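Long-range contacts in Sca-family protein (PDB 4LQ8), which is a rickettsial surface cell antigen, represented here by its N-terminal domains, and probably takes part in cell adhesion: residues Q75-N80 / E142-A147; I224-K229 / F259-E264. One frame throughout, in Å; residues are numbered along the deposited sequence.

Overall arrangement
Both contacts join parts distant in sequence, and they follow one another in series. From the N terminus the chain runs through helix 64-90, and contact 1 closes when helix 135-155 comes back alongside it; the 61 residues between its segments are mainly helical. The chain then enters its strand-rich part. Contact 2 closes a shorter loop there, bringing the loop after strand 215-224, which belongs to an antiparallel sheet, against strand 258-265 of a mixed sheet. Neither loop encloses or crosses the other. The contact centres are 21 Å apart, on opposite sides of the chain's centre, and helix 64-90 links their surroundings by touching strand 258-265 too.

Contact 1 (Q75-N80 / E142-A147); sequences QPQKDN and ESIEIA
Q77 and E145 reach each other through the ends of their side chains, and this polar meeting forms the buried half of the contact. Q77 NE2 donates to E145 OE2 over 2.8 Å, with a moderately bent N-H...O angle of 145°. The proton arrives on the anti side of the carboxylate, somewhat out of its plane, and the amide and carboxylate planes stand nearly perpendicular. Neither CB heads straight for the other helix; beyond CG both chains are extended, which carries the polar groups into the gap. Each is gripped further: Q77 NE2 also bonds S278 O, while E145 OE2 accepts from K280 N and E145 OE1 pairs with H297 NE2. Two N-H donors, from Q77 and K280, thus converge on the buried OE2, which would be expected to favour the charged form of the carboxylate.

The principle at work is antiparallel helix pairing. Helices 64-90 and 135-155 run at 170° to each other here, their local axes 10.2 Å apart, and the Q77-E145 hydrogen bond, with its bonds to S278 and K280, ties the pair to the loop next to the sheet.

The other flank is largely apolar and more accessible to solvent, held by van der Waals contacts and not by a hydrogen bond between the helices. I144 extends its CD1 methyl to within 3.9 Å of P76 CB and 4.0 Å of Q77 CG, bridging the proline and the aliphatic stem of the glutamine. A chi1 of 65° wedges CG1 between the residue's own N and carbonyl carbon, from where CD1 extends toward helix 64-90. N80 runs antiparallel to this branch alongside it, ND2 4.1 Å from I144 CG1, while the same amide nitrogen makes a weak bond back to P76 O. P76, I144 and N80 all remain partly exposed.

Contact 2 (I224-K229 / F259-E264); sequences IDFPIK and FTAHYE
The backbones of loop 224-229 and strand 259-264 stay well apart, F226 and A261 forming the closest CA pair at 8.3 Å, and an inverse gamma turn centred on D225, closed by a weak F226 N to I224 O bond, ends at F226. That spacing leaves the joining to side chains, chiefly three aromatic ones.

The rings of F226 and F259 meet obliquely: F259 CE2 lies over one face of F226, offset toward the rim, while F226 CZ comes up to the edge of F259, 3.6 Å from its CD2. The centroids are 5.2 Å apart and the planes at 56°. With its CG anti to the backbone N (chi1 178°), F259 sends its ring out toward F226. I224 CG2 sits over the centre of the opposite face, so F226 is held between an isoleucine methyl of its own segment and a phenylalanine from the strand. A261 CB approaches the same ring obliquely, a looser touch.

This illustrates how a loop leaving one sheet can be anchored on another. The loop follows strand 215-224 of the antiparallel sheet, while F259, A261 and Y263, at every second position of strand 258-265 in the mixed sheet, direct their CB atoms toward it. M314 of helix 308-320 and L239 of strand 236-245 add to the packing on F226.

At the other end of the contact the meeting is polar. Y263 OH donates to P227 O over 2.7 Å, in the carbonyl plane and on a lone pair, with a C=O...donor angle of 144°. P227 O also lies near the plane of the tyrosine ring, at its edge. The proline ring crosses the phenol obliquely, its CD 3.4 Å from Y263 OH; the hydroxyl also lies 3.7 Å from F226 CB.

Contact 1 (Q75-N80 / E142-A147)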
loop_
_atom_site.group_PDB
_atom_site.type_symbol
_atom_site.label_atom_id
_atom_site.label_comp_id
_atom_site.label_asym_id
_atom_site.label_seq_id
_atom_site.Cartn_x
_atom_site.Cartn_y
_atom_site.Cartn_z
ATOM N N GLN A 75 5.902 -7.609 -6.087
ATOM C CA GLN A 75 6.988 -8.070 -6.966
ATOM C C GLN A 75 7.047 -7.263 -8.274
ATOM O O GLN A 75 8.123 -6.752 -8.562
ATOM C CB GLN A 75 6.935 -9.599 -7.207
ATOM C CG GLN A 75 8.198 -10.172 -7.885
ATOM C CD GLN A 75 9.419 -9.992 -7.035
ATOM O OE1 GLN A 75 9.444 -10.343 -5.846
ATOM N NE2 GLN A 75 10.439 -9.377 -7.602
ATOM N N PRO A 76 5.948 -7.020 -9.026
ATOM C CA PRO A 76 6.075 -6.198 -10.255
ATOM C C PRO A 76 6.557 -4.766 -10.016
ATOM O O PRO A 76 7.249 -4.219 -10.877
ATOM C CB PRO A 76 4.652 -6.223 -10.856
ATOM C CG PRO A 76 4.049 -7.459 -10.329
ATOM C CD PRO A 76 4.572 -7.553 -8.913
ATOM N N GLN A 77 6.213 -4.153 -8.869
ATOM C CA GLN A 77 6.689 -2.804 -8.549
ATOM C C GLN A 77 8.210 -2.829 -8.439
ATOM O O GLN A 77 8.881 -1.968 -9.012
ATOM C CB GLN A 77 6.078 -2.264 -7.256
ATOM C CG GLN A 77 4.630 -1.833 -7.406
ATOM C CD GLN A 77 4.039 -1.479 -6.063
ATOM O OE1 GLN A 77 4.430 -2.000 -5.002
ATOM N NE2 GLN A 77 3.087 -0.588 -6.083
ATOM N N LYS A 78 8.743 -3.836 -7.716
ATOM C CA LYS A 78 10.175 -4.091 -7.563
ATOM C C LYS A 78 10.819 -4.380 -8.908
ATOM O O LYS A 78 11.889 -3.859 -9.168
ATOM C CB LYS A 78 10.408 -5.313 -6.652
ATOM C CG LYS A 78 10.123 -5.061 -5.188
ATOM C CD LYS A 78 10.413 -6.318 -4.408
ATOM C CE LYS A 78 10.122 -6.153 -2.936
ATOM N NZ LYS A 78 10.304 -7.444 -2.222
ATOM N N ASP A 79 10.167 -5.190 -9.763
ATOM C CA ASP A 79 10.712 -5.579 -11.073
ATOM C C ASP A 79 10.835 -4.400 -12.032
ATOM O O ASP A 79 11.880 -4.248 -12.669
ATOM C CB ASP A 79 9.911 -6.719 -11.710
ATOM C CG ASP A 79 9.956 -8.034 -10.957
ATOM O OD1 ASP A 79 10.853 -8.197 -10.079
ATOM O OD2 ASP A 79 9.102 -8.909 -11.244
ATOM N N ASN A 80 9.793 -3.555 -12.124
ATOM C CA ASN A 80 9.865 -2.359 -12.958
ATOM C C ASN A 80 10.906 -1.392 -12.409
ATOM O O ASN A 80 11.639 -0.816 -13.195
ATOM C CB ASN A 80 8.523 -1.687 -13.112
ATOM C CG ASN A 80 7.601 -2.504 -13.949
ATOM O OD1 ASN A 80 7.769 -2.610 -15.152
ATOM N ND2 ASN A 80 6.598 -3.078 -13.327
ATOM N N GLU A 142 1.916 2.793 -12.393
ATOM C CA GLU A 142 0.498 3.135 -12.408
ATOM C C GLU A 142 -0.372 2.115 -13.155
ATOM O O GLU A 142 -1.407 1.705 -12.613
ATOM C CB GLU A 142 0.276 4.553 -12.944
ATOM C CG GLU A 142 0.799 5.619 -11.984
ATOM C CD GLU A 142 0.609 7.055 -12.436
ATOM O OE1 GLU A 142 -0.194 7.278 -13.369
ATOM O OE2 GLU A 142 1.230 7.963 -11.840
ATOM N N SER A 143 0.024 1.707 -14.382
ATOM C CA SER A 143 -0.799 0.772 -15.135
ATOM C C SER A 143 -0.809 -0.613 -14.495
ATOM O O SER A 143 -1.853 -1.240 -14.489
ATOM C CB SER A 143 -0.397 0.707 -16.610
ATOM O OG SER A 143 0.773 -0.070 -16.771
ATOM N N ILE A 144 0.315 -1.065 -13.907
ATOM C CA ILE A 144 0.311 -2.379 -13.260
ATOM C C ILE A 144 -0.440 -2.335 -11.932
ATOM O O ILE A 144 -0.997 -3.354 -11.535
ATOM C CB ILE A 144 1.704 -3.067 -13.159
ATOM C CG1 ILE A 144 2.708 -2.313 -12.262
ATOM C CG2 ILE A 144 2.246 -3.258 -14.583
ATOM C CD1 ILE A 144 2.847 -2.799 -10.827
ATOM N N GLU A 145 -0.483 -1.170 -11.265
ATOM C CA GLU A 145 -1.220 -1.016 -10.007
ATOM C C GLU A 145 -2.728 -1.089 -10.228
ATOM O O GLU A 145 -3.396 -1.840 -9.516
ATOM C CB GLU A 145 -0.840 0.285 -9.282
ATOM C CG GLU A 145 0.473 0.167 -8.528
ATOM C CD GLU A 145 1.242 1.467 -8.382
ATOM O OE1 GLU A 145 0.718 2.528 -8.787
ATOM O OE2 GLU A 145 2.369 1.427 -7.844
ATOM N N ILE A 146 -3.251 -0.331 -11.213
ATOM C CA ILE A 146 -4.673 -0.301 -11.556
ATOM C C ILE A 146 -5.135 -1.704 -12.001
ATOM O O ILE A 146 -6.127 -2.213 -11.476
ATOM C CB ILE A 146 -4.968 0.814 -12.611
ATOM C CG1 ILE A 146 -4.817 2.231 -11.975
ATOM C CG2 ILE A 146 -6.363 0.623 -13.283
ATOM C CD1 ILE A 146 -4.601 3.366 -12.985
ATOM N N ALA A 147 -4.381 -2.333 -12.922
ATOM C CA ALA A 147 -4.683 -3.675 -13.431
ATOM C C ALA A 147 -4.513 -4.725 -12.329
ATOM O O ALA A 147 -5.333 -5.626 -12.233
ATOM C CB ALA A 147 -3.788 -4.001 -14.623
#

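Contact 2 (I224-K229 / F259-E264)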
loop_
_atom_site.group_PDB
_atom_site.type_symbol
_atom_site.label_atom_id
_atom_site.label_comp_id
_atom_site.label_asym_id
_atom_site.label_seq_id
_atom_site.Cartn_x
_atom_site.Cartn_y
_atom_site.Cartn_z
ATOM N N ILE A 224 -7.354 5.354 8.750
ATOM C CA ILE A 224 -7.884 4.175 9.433
ATOM C C ILE A 224 -6.864 3.679 10.449
ATOM O O ILE A 224 -5.671 3.601 10.150
ATOM C CB ILE A 224 -8.381 3.099 8.434
ATOM C CG1 ILE A 224 -9.594 3.640 7.650
ATOM C CG2 ILE A 224 -8.709 1.776 9.161
ATOM C CD1 ILE A 224 -9.865 2.959 6.322
ATOM N N ASP A 225 -7.333 3.381 11.661
ATOM C CA ASP A 225 -6.454 2.909 12.714
ATOM C C ASP A 225 -6.207 1.393 12.580
ATOM O O ASP A 225 -6.699 0.607 13.371
ATOM C CB ASP A 225 -7.019 3.303 14.089
ATOM C CG ASP A 225 -6.029 3.198 15.237
ATOM O OD1 ASP A 225 -4.804 3.158 14.970
ATOM O OD2 ASP A 225 -6.473 3.203 16.405
ATOM N N PHE A 226 -5.452 0.987 11.558
ATOM C CA PHE A 226 -5.182 -0.434 11.293
ATOM C C PHE A 226 -4.515 -1.119 12.486
ATOM O O PHE A 226 -3.557 -0.563 13.023
ATOM C CB PHE A 226 -4.328 -0.617 10.033
ATOM C CG PHE A 226 -4.938 -0.102 8.753
ATOM C CD1 PHE A 226 -5.822 -0.894 8.011
ATOM C CD2 PHE A 226 -4.610 1.161 8.267
ATOM C CE1 PHE A 226 -6.384 -0.415 6.822
ATOM C CE2 PHE A 226 -5.179 1.641 7.089
ATOM C CZ PHE A 226 -6.046 0.844 6.363
ATOM N N PRO A 227 -5.017 -2.294 12.945
ATOM C CA PRO A 227 -4.366 -2.952 14.089
ATOM C C PRO A 227 -2.999 -3.522 13.695
ATOM O O PRO A 227 -2.781 -3.851 12.529
ATOM C CB PRO A 227 -5.374 -4.041 14.501
ATOM C CG PRO A 227 -6.128 -4.345 13.262
ATOM C CD PRO A 227 -6.145 -3.099 12.421
ATOM N N ILE A 228 -2.057 -3.528 14.641
ATOM C CA ILE A 228 -0.704 -4.067 14.430
ATOM C C ILE A 228 -0.726 -5.490 14.930
ATOM O O ILE A 228 -0.464 -6.410 14.162
ATOM C CB ILE A 228 0.406 -3.204 15.120
ATOM C CG1 ILE A 228 0.330 -1.712 14.695
ATOM C CG2 ILE A 228 1.809 -3.783 14.899
ATOM C CD1 ILE A 228 0.388 -1.449 13.174
ATOM N N LYS A 229 -1.113 -5.670 16.190
ATOM C CA LYS A 229 -1.233 -6.965 16.841
ATOM C C LYS A 229 -2.672 -7.155 17.317
ATOM O O LYS A 229 -3.263 -6.254 17.911
ATOM C CB LYS A 229 -0.213 -7.107 17.981
ATOM C CG LYS A 229 1.201 -7.308 17.424
ATOM C CD LYS A 229 2.224 -7.653 18.485
ATOM C CE LYS A 229 3.615 -7.750 17.905
ATOM N NZ LYS A 229 4.178 -6.402 17.616
ATOM N N PHE A 259 -4.878 0.986 -0.541
ATOM C CA PHE A 259 -3.941 0.632 0.495
ATOM C C PHE A 259 -4.482 -0.713 0.982
ATOM O O PHE A 259 -5.664 -0.798 1.318
ATOM C CB PHE A 259 -3.884 1.653 1.638
ATOM C CG PHE A 259 -2.916 1.192 2.708
ATOM C CD1 PHE A 259 -1.540 1.281 2.512
ATOM C CD2 PHE A 259 -3.382 0.635 3.900
ATOM C CE1 PHE A 259 -0.647 0.807 3.483
ATOM C CE2 PHE A 259 -2.484 0.177 4.876
ATOM C CZ PHE A 259 -1.126 0.263 4.656
ATOM N N THR A 260 -3.666 -1.778 0.935
ATOM C CA THR A 260 -4.132 -3.090 1.369
ATOM C C THR A 260 -3.347 -3.551 2.577
ATOM O O THR A 260 -2.212 -3.135 2.749
ATOM C CB THR A 260 -4.165 -4.130 0.209
ATOM O OG1 THR A 260 -2.840 -4.566 -0.080
ATOM C CG2 THR A 260 -4.876 -3.604 -1.077
ATOM N N ALA A 261 -3.966 -4.402 3.420
ATOM C CA ALA A 261 -3.363 -4.955 4.620
ATOM C C ALA A 261 -3.805 -6.414 4.730
ATOM O O ALA A 261 -4.988 -6.733 4.545
ATOM C CB ALA A 261 -3.779 -4.140 5.851
ATOM N N HIS A 262 -2.828 -7.302 4.962
ATOM C CA HIS A 262 -2.992 -8.755 4.935
ATOM C C HIS A 262 -2.618 -9.404 6.233
ATOM O O HIS A 262 -1.464 -9.389 6.637
ATOM C CB HIS A 262 -2.190 -9.305 3.733
ATOM C CG HIS A 262 -2.525 -8.548 2.491
ATOM N ND1 HIS A 262 -3.717 -8.775 1.806
ATOM C CD2 HIS A 262 -1.891 -7.489 1.927
ATOM C CE1 HIS A 262 -3.743 -7.886 0.827
ATOM N NE2 HIS A 262 -2.660 -7.094 0.861
ATOM N N TYR A 263 -3.624 -9.924 6.925
ATOM C CA TYR A 263 -3.485 -10.547 8.236
ATOM C C TYR A 263 -3.828 -12.014 8.104
ATOM O O TYR A 263 -4.930 -12.354 7.683
ATOM C CB TYR A 263 -4.438 -9.896 9.265
ATOM C CG TYR A 263 -4.269 -8.401 9.457
ATOM C CD1 TYR A 263 -4.842 -7.491 8.569
ATOM C CD2 TYR A 263 -3.603 -7.893 10.573
ATOM C CE1 TYR A 263 -4.764 -6.115 8.793
ATOM C CE2 TYR A 263 -3.508 -6.525 10.798
ATOM C CZ TYR A 263 -4.082 -5.637 9.902
ATOM O OH TYR A 263 -3.967 -4.291 10.119
ATOM N N GLU A 264 -2.886 -12.883 8.439
ATOM C CA GLU A 264 -3.122 -14.322 8.346
ATOM C C GLU A 264 -3.084 -14.926 9.720
ATOM O O GLU A 264 -2.310 -14.476 10.562
ATOM C CB GLU A 264 -2.065 -14.993 7.489
ATOM C CG GLU A 264 -2.054 -14.559 6.041
ATOM C CD GLU A 264 -0.937 -15.208 5.256
ATOM O OE1 GLU A 264 -0.247 -16.096 5.806
ATOM O OE2 GLU A 264 -0.738 -14.818 4.088
#